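Local coordinates for protein sialyltransferase 0160 (PDB 4R84) that probably transfers sialic acid from a CMP-activated donor to galactose residues of acceptor glycans in alpha-2,6 linkage, using a GT-B fold, at residues E345-Q348 / Q349-S352; A377-Q380 / V381-I384; V435-T439 / D440-D444. All coordinates share one frame; numbering follows the deposited sequence. Where two conformers were deposited one is given.

All three contacts are local, formed between successive segments of one continuous stretch, so none closes a long loop and none nests within or crosses another; they follow in series along the chain. Contact 1 lies on helix 344-353, just before strand 358-362 of the four-stranded parallel sheet. Contact 2 occupies helix 373-388, which carries the chain from that strand to strand 401-405; its centre is about 25 Å from that of contact 1. Contact 3 ends helix 434-438 and leads into edge strand 445-447. Contacts 1 and 3 touch, joining helix 344-353 to the later loop, whereas contact 2 stands apart from both.

Contact 1: residues E345-Q348 / Q349-S352. With CA (calcium ion), chain F.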
ATOM      1  N   GLU A 345       6.943   5.015 -20.188  1.00 25.06           N
ATOM      2  CA  GLU A 345       7.533   4.812 -21.500  1.00 25.63           C
ATOM      3  C   GLU A 345       8.311   6.037 -21.948  1.00 26.20           C
ATOM      4  O   GLU A 345       9.397   5.913 -22.497  1.00 26.18           O
ATOM      5  CB  GLU A 345       6.434   4.486 -22.516  1.00 36.74           C
ATOM      6  CG  GLU A 345       6.901   4.353 -23.948  1.00 51.17           C
ATOM      7  CD  GLU A 345       5.814   3.804 -24.848  1.00 63.42           C
ATOM      8  OE1 GLU A 345       4.882   3.160 -24.322  1.00 66.36           O
ATOM      9  OE2 GLU A 345       5.879   4.033 -26.076  1.00 70.39           O
ATOM     10  N   GLN A 346       7.763   7.219 -21.689  1.00 25.59           N
ATOM     11  CA  GLN A 346       8.443   8.465 -22.032  1.00 26.64           C
ATOM     12  C   GLN A 346       9.719   8.652 -21.213  1.00 19.04           C
ATOM     13  O   GLN A 346      10.744   9.041 -21.756  1.00 22.52           O
ATOM     14  CB  GLN A 346       7.516   9.666 -21.842  1.00 23.58           C
ATOM     15  CG  GLN A 346       8.148  10.982 -22.240  1.00 31.63           C
ATOM     16  CD  GLN A 346       7.214  12.152 -22.033  1.00 31.57           C
ATOM     17  OE1 GLN A 346       6.466  12.199 -21.059  1.00 50.43           O
ATOM     18  NE2 GLN A 346       7.225  13.085 -22.970  1.00 41.55           N
ATOM     19  N   LEU A 347       9.670   8.375 -19.914  1.00 19.35           N
ATOM     20  CA  LEU A 347      10.873   8.542 -19.101  1.00 20.21           C
ATOM     21  C   LEU A 347      11.944   7.541 -19.523  1.00 22.24           C
ATOM     22  O   LEU A 347      13.133   7.874 -19.548  1.00 22.94           O
ATOM     23  CB  LEU A 347      10.566   8.394 -17.606  1.00 19.14           C
ATOM     24  CG  LEU A 347      11.759   8.689 -16.685  1.00 20.83           C
ATOM     25  CD1 LEU A 347      12.326  10.094 -16.965  1.00 18.94           C
ATOM     26  CD2 LEU A 347      11.397   8.551 -15.213  1.00 20.30           C
ATOM     27  N   GLN A 348      11.522   6.324 -19.874  1.00 21.72           N
ATOM     28  CA  GLN A 348      12.454   5.319 -20.388  1.00 21.70           C
ATOM     29  C   GLN A 348      13.159   5.855 -21.627  1.00 28.64           C
ATOM     30  O   GLN A 348      14.378   5.707 -21.785  1.00 28.09           O
ATOM     31  CB  GLN A 348      11.740   4.007 -20.737  1.00 26.97           C
ATOM     32  CG  GLN A 348      11.360   3.146 -19.541  1.00 40.64           C
ATOM     33  CD  GLN A 348      10.585   1.890 -19.930  1.00 55.08           C
ATOM     34  OE1 GLN A 348       9.667   1.936 -20.756  1.00 54.60           O
ATOM     35  NE2 GLN A 348      10.949   0.761 -19.326  1.00 52.64           N
ATOM     36  N   GLN A 349      12.377   6.472 -22.506  1.00 20.79           N
ATOM     37  CA  GLN A 349      12.919   7.036 -23.741  1.00 26.86           C
ATOM     38  C   GLN A 349      13.865   8.181 -23.421  1.00 25.87           C
ATOM     39  O   GLN A 349      14.924   8.311 -24.042  1.00 25.81           O
ATOM     40  CB  GLN A 349      11.786   7.494 -24.664  1.00 29.56           C
ATOM     41  CG  GLN A 349      10.997   6.313 -25.276  1.00 43.51           C
ATOM     42  CD  GLN A 349       9.730   6.736 -26.017  1.00 51.18           C
ATOM     43  OE1 GLN A 349       9.424   7.924 -26.123  1.00 56.59           O
ATOM     44  NE2 GLN A 349       8.981   5.755 -26.522  1.00 46.18           N
ATOM     45  N   GLN A 350      13.492   9.005 -22.447  1.00 23.79           N
ATOM     46  CA  GLN A 350      14.326  10.153 -22.066  1.00 26.04           C
ATOM     47  C   GLN A 350      15.642   9.727 -21.407  1.00 24.46           C
ATOM     48  O   GLN A 350      16.701  10.331 -21.660  1.00 23.50           O
ATOM     49  CB  GLN A 350      13.546  11.093 -21.137  1.00 26.25           C
ATOM     50  CG  GLN A 350      12.397  11.798 -21.848  1.00 25.36           C
ATOM     51  CD  GLN A 350      11.437  12.497 -20.909  1.00 25.32           C
ATOM     52  OE1 GLN A 350      11.216  12.058 -19.779  1.00 27.16           O
ATOM     53  NE2 GLN A 350      10.874  13.609 -21.367  1.00 23.31           N
ATOM     54  N   TYR A 351      15.583   8.681 -20.585  1.00 22.80           N
ATOM     55  CA  TYR A 351      16.781   8.100 -19.973  1.00 24.16           C
ATOM     56  C   TYR A 351      17.758   7.690 -21.081  1.00 27.65           C
ATOM     57  O   TYR A 351      18.973   7.773 -20.913  1.00 24.62           O
ATOM     58  CB  TYR A 351      16.419   6.886 -19.094  1.00 22.06           C
ATOM     59  CG  TYR A 351      15.960   7.164 -17.663  1.00 22.26           C
ATOM     60  CD1 TYR A 351      16.150   8.396 -17.057  1.00 20.11           C
ATOM     61  CD2 TYR A 351      15.310   6.171 -16.928  1.00 22.46           C
ATOM     62  CE1 TYR A 351      15.721   8.627 -15.745  1.00 25.84           C
ATOM     63  CE2 TYR A 351      14.873   6.395 -15.628  1.00 22.99           C
ATOM     64  CZ  TYR A 351      15.079   7.621 -15.044  1.00 22.02           C
ATOM     65  OH  TYR A 351      14.652   7.823 -13.756  1.00 22.96           O
ATOM     66  N   SER A 352      17.229   7.230 -22.214  1.00 26.10           N
ATOM     67  CA  SER A 352      18.086   6.757 -23.306  1.00 27.60           C
ATOM     68  C   SER A 352      18.409   7.798 -24.382  1.00 24.84           C
ATOM     69  O   SER A 352      19.166   7.501 -25.307  1.00 29.86           O
ATOM     70  CB  SER A 352      17.453   5.533 -23.974  1.00 37.18           C
ATOM     71  OG  SER A 352      17.526   4.404 -23.122  1.00 41.64           O
TER
HETATM   72 CA    CA F 502      21.070   8.964 -20.371  1.00 27.79          CA
HETATM   73  O   HOH W   1      15.586   3.649 -20.926  1.00 38.28           O
HETATM   74  O   HOH W   2      19.370  10.710 -21.286  1.00 23.19           O
HETATM   75  O   HOH W   3      21.335   6.668 -20.078  1.00 28.09           O
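L347 lies over one face of the Y351 ring, one turn further along helix 344-353, in an i to i+4 CH-pi contact. Its CG is 4.0 Å from the ring centroid and only 16° off the ring normal, displaced toward the rim, while CD2 reaches the phenol end, 3.8 Å from Y351 CZ. With CG anti to the backbone N (chi1 -175°), the leucine leans along the helix toward the tyrosine; its other methyl, CD1, comes within 3.6 Å of Q350 OE1.

On the next face of the helix, Q346 and Q350 stack their amides, whose planes are almost parallel at 9° apart; CG of Q346 lies 3.9 Å from CD of Q350. E345 and Q349 run side by side in the same direction, but carboxylate and amide are steeply turned against each other, and OE2 of E345 stays 3.6 Å from NE2 of Q349. Beneath these pairs runs the helical ladder, with Y351 N bonded to L347 O at 2.8 Å. At the last turn a water links Q348 O to S352 OG.

Y351 also uses its backbone: its O binds the calcium ion at 2.5 Å, alongside S354, L356, N358, D401 and two waters, one of which also donates to Q350 O. The phenol hydroxyl is hydrogen-bonded to M441 O. The buried side of the helix rests on the parallel sheet, L347 on I427 and Q350 on I425 of strand 425-427, both on F403 of strand 401-405, whose ring meets that of Y351 edge-to-face.

Contact 2: residues A377-Q380 / V381-I384; sequences AQQQ and VNVI
Q378 NE2 donates to N382 OD1 at 2.6 Å, a short side-chain bond between residues one turn apart on helix 373-388, the crossover helix of the beta-alpha-beta unit that joins strands 358-362 and 401-405 in this Rossmann-type domain. The glutamine bends at chi2 (57°), which brings its amide back toward the asparagine. The two side chains cross at about a right angle with their amide planes 55° apart; the bond is bent (138° at the hydrogen), and the donor lies tilted from the carbonyl plane of N382. CG of N382 folds back to 3.1 Å from Q378 O, the same carbonyl that accepts N382 N at 2.8 Å.

Q380, by contrast, is buried: OE1 accepts from T364 N and NE2 donates to Y376 O, giving both ends of its amide a partner; the side chain is about 7 Å from the bound CMP-sialic acid analogue. I413 and I417 of helix 412-419 and F361 of strand 358-362 pack on it. V383 and I384 also reach F361. Within the helix, the aliphatic branches lie against carbonyls of the preceding turn: V381 CG2 is 3.4 Å from A377 O, and I384 CG1 is 3.3 Å from Q380 O.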
ATOM      1  N   ALA A 377      14.638  29.254  -4.911  1.00 20.40           N
ATOM      2  CA  ALA A 377      14.942  28.651  -6.211  1.00 21.63           C
ATOM      3  C   ALA A 377      16.430  28.770  -6.511  1.00 19.91           C
ATOM      4  O   ALA A 377      17.052  27.830  -6.999  1.00 21.90           O
ATOM      5  CB  ALA A 377      14.125  29.309  -7.317  1.00 21.27           C
ATOM      6  N   GLN A 378      17.007  29.929  -6.201  1.00 22.43           N
ATOM      7  CA  GLN A 378      18.418  30.150  -6.505  1.00 21.21           C
ATOM      8  C   GLN A 378      19.336  29.237  -5.693  1.00 22.86           C
ATOM      9  O   GLN A 378      20.358  28.773  -6.204  1.00 25.19           O
ATOM     10  CB  GLN A 378      18.799  31.618  -6.282  1.00 23.23           C
ATOM     11  CG  GLN A 378      20.271  31.947  -6.601  1.00 32.49           C
ATOM     12  CD  GLN A 378      20.668  31.599  -8.036  1.00 44.75           C
ATOM     13  OE1 GLN A 378      19.958  31.925  -8.987  1.00 50.49           O
ATOM     14  NE2 GLN A 378      21.822  30.955  -8.194  1.00 37.86           N
ATOM     15  N   GLN A 379      18.986  28.974  -4.438  1.00 22.00           N
ATOM     16  CA  GLN A 379      19.806  28.092  -3.630  1.00 18.07           C
ATOM     17  C   GLN A 379      19.845  26.692  -4.217  1.00 19.12           C
ATOM     18  O   GLN A 379      20.882  26.025  -4.194  1.00 21.68           O
ATOM     19  CB  GLN A 379      19.309  28.035  -2.191  1.00 18.85           C
ATOM     20  CG  GLN A 379      19.382  29.369  -1.466  1.00 22.31           C
ATOM     21  CD  GLN A 379      20.689  30.097  -1.747  1.00 34.58           C
ATOM     22  OE1 GLN A 379      21.749  29.667  -1.319  1.00 33.71           O
ATOM     23  NE2 GLN A 379      20.600  31.238  -2.433  1.00 44.77           N
ATOM     24  N   GLN A 380      18.716  26.254  -4.774  1.00 22.94           N
ATOM     25  CA  GLN A 380      18.648  24.919  -5.351  1.00 23.02           C
ATOM     26  C   GLN A 380      19.438  24.873  -6.649  1.00 23.80           C
ATOM     27  O   GLN A 380      20.123  23.885  -6.925  1.00 21.85           O
ATOM     28  CB  GLN A 380      17.198  24.503  -5.545  1.00 18.70           C
ATOM     29  CG  GLN A 380      16.445  24.479  -4.201  1.00 20.13           C
ATOM     30  CD  GLN A 380      15.009  24.005  -4.332  1.00 22.69           C
ATOM     31  OE1 GLN A 380      14.747  22.869  -4.729  1.00 21.84           O
ATOM     32  NE2 GLN A 380      14.073  24.883  -4.015  1.00 22.15           N
ATOM     33  N   VAL A 381      19.378  25.955  -7.425  1.00 20.68           N
ATOM     34  CA  VAL A 381      20.221  26.073  -8.610  1.00 23.45           C
ATOM     35  C   VAL A 381      21.694  25.998  -8.207  1.00 23.86           C
ATOM     36  O   VAL A 381      22.498  25.313  -8.849  1.00 23.25           O
ATOM     37  CB  VAL A 381      19.946  27.382  -9.381  1.00 24.05           C
ATOM     38  CG1 VAL A 381      20.962  27.563 -10.495  1.00 27.59           C
ATOM     39  CG2 VAL A 381      18.541  27.338  -9.977  1.00 26.37           C
ATOM     40  N   ASN A 382      22.046  26.663  -7.110  1.00 23.35           N
ATOM     41  CA  ASN A 382      23.422  26.609  -6.613  1.00 21.75           C
ATOM     42  C   ASN A 382      23.804  25.173  -6.269  1.00 26.43           C
ATOM     43  O   ASN A 382      24.915  24.737  -6.569  1.00 26.46           O
ATOM     44  CB  ASN A 382      23.602  27.501  -5.388  1.00 25.61           C
ATOM     45  CG  ASN A 382      23.456  28.977  -5.709  1.00 36.53           C
ATOM     46  OD1 ASN A 382      23.449  29.377  -6.874  1.00 38.47           O
ATOM     47  ND2 ASN A 382      23.349  29.799  -4.667  1.00 35.08           N
ATOM     48  N   VAL A 383      22.888  24.430  -5.643  1.00 22.78           N
ATOM     49  CA  VAL A 383      23.164  23.028  -5.328  1.00 18.76           C
ATOM     50  C   VAL A 383      23.453  22.212  -6.597  1.00 23.35           C
ATOM     51  O   VAL A 383      24.397  21.426  -6.642  1.00 25.04           O
ATOM     52  CB  VAL A 383      21.999  22.354  -4.544  1.00 18.37           C
ATOM     53  CG1 VAL A 383      22.298  20.871  -4.339  1.00 19.93           C
ATOM     54  CG2 VAL A 383      21.813  23.028  -3.199  1.00 23.12           C
ATOM     55  N   ILE A 384      22.632  22.374  -7.628  1.00 22.92           N
ATOM     56  CA  ILE A 384      22.850  21.624  -8.864  1.00 20.12           C
ATOM     57  C   ILE A 384      24.185  22.003  -9.515  1.00 23.96           C
ATOM     58  O   ILE A 384      24.925  21.141  -9.990  1.00 25.65           O
ATOM     59  CB  ILE A 384      21.727  21.874  -9.873  1.00 18.88           C
ATOM     60  CG1 ILE A 384      20.387  21.497  -9.240  1.00 17.94           C
ATOM     61  CG2 ILE A 384      21.987  21.081 -11.170  1.00 21.55           C
ATOM     62  CD1 ILE A 384      19.184  21.958 -10.039  1.00 19.89           C
TER

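Contact 3: residues V435-T439 / D440-D444; sequences VLMMT and DMLPD
A Schellman motif ends helix 434-438 where L436 and M441 meet, at the turn that leads into edge strand 445-447 of the parallel sheet. Its defining 6-to-1 bond runs from M441 N to L436 O at 2.8 Å and is nearly straight. The inner bond, from D440 N to M437 O, is weak at 3.4 Å. D440 takes up left-handed helical backbone angles (phi 59°, psi 41°), which reverse the chain and bring M441 back beside L436.

The apolar part of the motif spans the same two residues, with CD2 of L436 4.1 Å from CB of M441. L442 then lies alongside the last helical turn: its CD1 meets CB of M437 at 3.9 Å, while CD2 faces CB of L436. T439, the first residue outside helical geometry, directs OG1 back to V435 O at 2.9 Å, and its N reaches that carbonyl from the opposite face. T439 OG1 also lies 3.6 Å from M441 CG.

From the turn, the M441 side chain leads away to pack on K344, L347 and Q348 of helix 344-353, and T439 O accepts a hydrogen bond from K344 NZ. L436, M441 and L442 thus pack apolar surface against the turn. L436 O, whose i+4 amide D440 N is badly angled, is taken up by M441 N, while V435 O keeps its helical bond from T439 N and gains a second donor in the threonine hydroxyl.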
ATOM      1  N   VAL A 435       6.547   6.720  -6.862  1.00 19.09           N
ATOM      2  CA  VAL A 435       6.125   5.998  -8.065  1.00 21.49           C
ATOM      3  C   VAL A 435       7.344   5.440  -8.824  1.00 21.81           C
ATOM      4  O   VAL A 435       7.304   4.326  -9.341  1.00 21.33           O
ATOM      5  CB  VAL A 435       5.279   6.894  -9.012  1.00 22.74           C
ATOM      6  CG1 VAL A 435       5.144   6.273 -10.401  1.00 23.63           C
ATOM      7  CG2 VAL A 435       3.892   7.154  -8.417  1.00 23.70           C
ATOM      8  N   LEU A 436       8.443   6.193  -8.866  1.00 21.09           N
ATOM      9  CA  LEU A 436       9.637   5.718  -9.572  1.00 18.53           C
ATOM     10  C   LEU A 436      10.225   4.428  -8.984  1.00 23.09           C
ATOM     11  O   LEU A 436      10.576   3.503  -9.714  1.00 25.59           O
ATOM     12  CB  LEU A 436      10.718   6.814  -9.600  1.00 21.00           C
ATOM     13  CG  LEU A 436      10.335   8.123 -10.292  1.00 22.51           C
ATOM     14  CD1 LEU A 436      11.512   9.108 -10.305  1.00 26.71           C
ATOM     15  CD2 LEU A 436       9.832   7.873 -11.706  1.00 26.18           C
ATOM     16  N   MET A 437      10.364   4.364  -7.665  1.00 18.68           N
ATOM     17  CA  MET A 437      10.907   3.165  -7.052  1.00 19.35           C
ATOM     18  C   MET A 437       9.951   1.983  -7.273  1.00 24.07           C
ATOM     19  O   MET A 437      10.388   0.856  -7.487  1.00 24.60           O
ATOM     20  CB  MET A 437      11.171   3.417  -5.567  1.00 28.71           C
ATOM     21  CG  MET A 437      11.445   2.205  -4.753  1.00 35.57           C
ATOM     22  SD  MET A 437       9.871   1.644  -4.109  1.00 36.88           S
ATOM     23  CE  MET A 437       9.160   3.139  -3.439  1.00 52.75           C
ATOM     24  N   MET A 438       8.650   2.239  -7.214  1.00 25.27           N
ATOM     25  CA  MET A 438       7.619   1.201  -7.382  0.56 25.84           C
ATOM     26  C   MET A 438       7.616   0.591  -8.779  1.00 26.49           C
ATOM     27  O   MET A 438       7.289  -0.578  -8.965  1.00 30.50           O
ATOM     28  CB  MET A 438       6.225   1.773  -7.097  0.56 20.88           C
ATOM     29  CG  MET A 438       5.944   2.136  -5.646  0.56 22.53           C
ATOM     30  SD  MET A 438       5.836   0.719  -4.533  0.56 21.68           S
ATOM     31  CE  MET A 438       4.373  -0.130  -5.142  0.56 16.73           C
ATOM     32  N   THR A 439       7.946   1.408  -9.772  1.00 21.21           N
ATOM     33  CA  THR A 439       7.852   0.976 -11.161  1.00 21.19           C
ATOM     34  C   THR A 439       9.217   0.658 -11.756  1.00 20.48           C
ATOM     35  O   THR A 439       9.353   0.511 -12.983  1.00 21.81           O
ATOM     36  CB  THR A 439       7.161   2.050 -12.031  1.00 23.41           C
ATOM     37  OG1 THR A 439       7.900   3.281 -11.942  1.00 22.25           O
ATOM     38  CG2 THR A 439       5.726   2.292 -11.562  1.00 19.62           C
ATOM     39  N   ASP A 440      10.206   0.532 -10.870  1.00 23.55           N
ATOM     40  CA  ASP A 440      11.584   0.195 -11.232  1.00 28.93           C
ATOM     41  C   ASP A 440      12.154   1.223 -12.192  1.00 23.54           C
ATOM     42  O   ASP A 440      12.859   0.879 -13.138  1.00 26.11           O
ATOM     43  CB  ASP A 440      11.660  -1.210 -11.839  1.00 33.82           C
ATOM     44  CG  ASP A 440      13.060  -1.794 -11.785  1.00 54.46           C
ATOM     45  OD1 ASP A 440      13.898  -1.272 -11.015  1.00 59.39           O
ATOM     46  OD2 ASP A 440      13.323  -2.780 -12.505  1.00 51.12           O
ATOM     47  N   MET A 441      11.863   2.496 -11.935  1.00 22.36           N
ATOM     48  CA  MET A 441      12.308   3.568 -12.826  1.00 21.60           C
ATOM     49  C   MET A 441      13.247   4.553 -12.126  1.00 21.42           C
ATOM     50  O   MET A 441      13.376   5.710 -12.537  1.00 23.32           O
ATOM     51  CB  MET A 441      11.111   4.320 -13.408  1.00 23.55           C
ATOM     52  CG  MET A 441      10.375   3.553 -14.522  1.00 24.06           C
ATOM     53  SD  MET A 441      11.465   3.265 -15.945  1.00 23.99           S
ATOM     54  CE  MET A 441      11.643   4.945 -16.540  1.00 26.70           C
ATOM     55  N   LEU A 442      13.909   4.099 -11.072  1.00 19.70           N
ATOM     56  CA  LEU A 442      14.928   4.943 -10.454  1.00 20.38           C
ATOM     57  C   LEU A 442      16.086   5.140 -11.420  1.00 22.57           C
ATOM     58  O   LEU A 442      16.406   4.245 -12.210  1.00 23.52           O
ATOM     59  CB  LEU A 442      15.425   4.339  -9.145  1.00 20.56           C
ATOM     60  CG  LEU A 442      14.417   4.447  -7.999  1.00 27.73           C
ATOM     61  CD1 LEU A 442      14.903   3.648  -6.823  1.00 27.22           C
ATOM     62  CD2 LEU A 442      14.184   5.904  -7.597  1.00 26.52           C
ATOM     63  N   PRO A 443      16.728   6.311 -11.349  1.00 18.15           N
ATOM     64  CA  PRO A 443      17.861   6.593 -12.232  1.00 22.95           C
ATOM     65  C   PRO A 443      19.142   5.995 -11.685  1.00 23.16           C
ATOM     66  O   PRO A 443      19.094   5.189 -10.756  1.00 21.18           O
ATOM     67  CB  PRO A 443      17.926   8.114 -12.214  1.00 24.38           C
ATOM     68  CG  PRO A 443      17.573   8.442 -10.788  1.00 21.56           C
ATOM     69  CD  PRO A 443      16.429   7.462 -10.474  1.00 17.85           C
ATOM     70  N   ASP A 444      20.275   6.383 -12.261  1.00 24.27           N
ATOM     71  CA  ASP A 444      21.557   5.911 -11.770  1.00 23.90           C
ATOM     72  C   ASP A 444      21.936   6.578 -10.454  1.00 24.01           C
ATOM     73  O   ASP A 444      22.535   5.951  -9.582  1.00 22.69           O
ATOM     74  CB  ASP A 444      22.632   6.132 -12.826  1.00 24.34           C
ATOM     75  CG  ASP A 444      22.376   5.318 -14.068  1.00 28.39           C
ATOM     76  OD1 ASP A 444      22.640   4.106 -14.018  1.00 35.17           O
ATOM     77  OD2 ASP A 444      21.902   5.875 -15.084  1.00 26.38           O
TER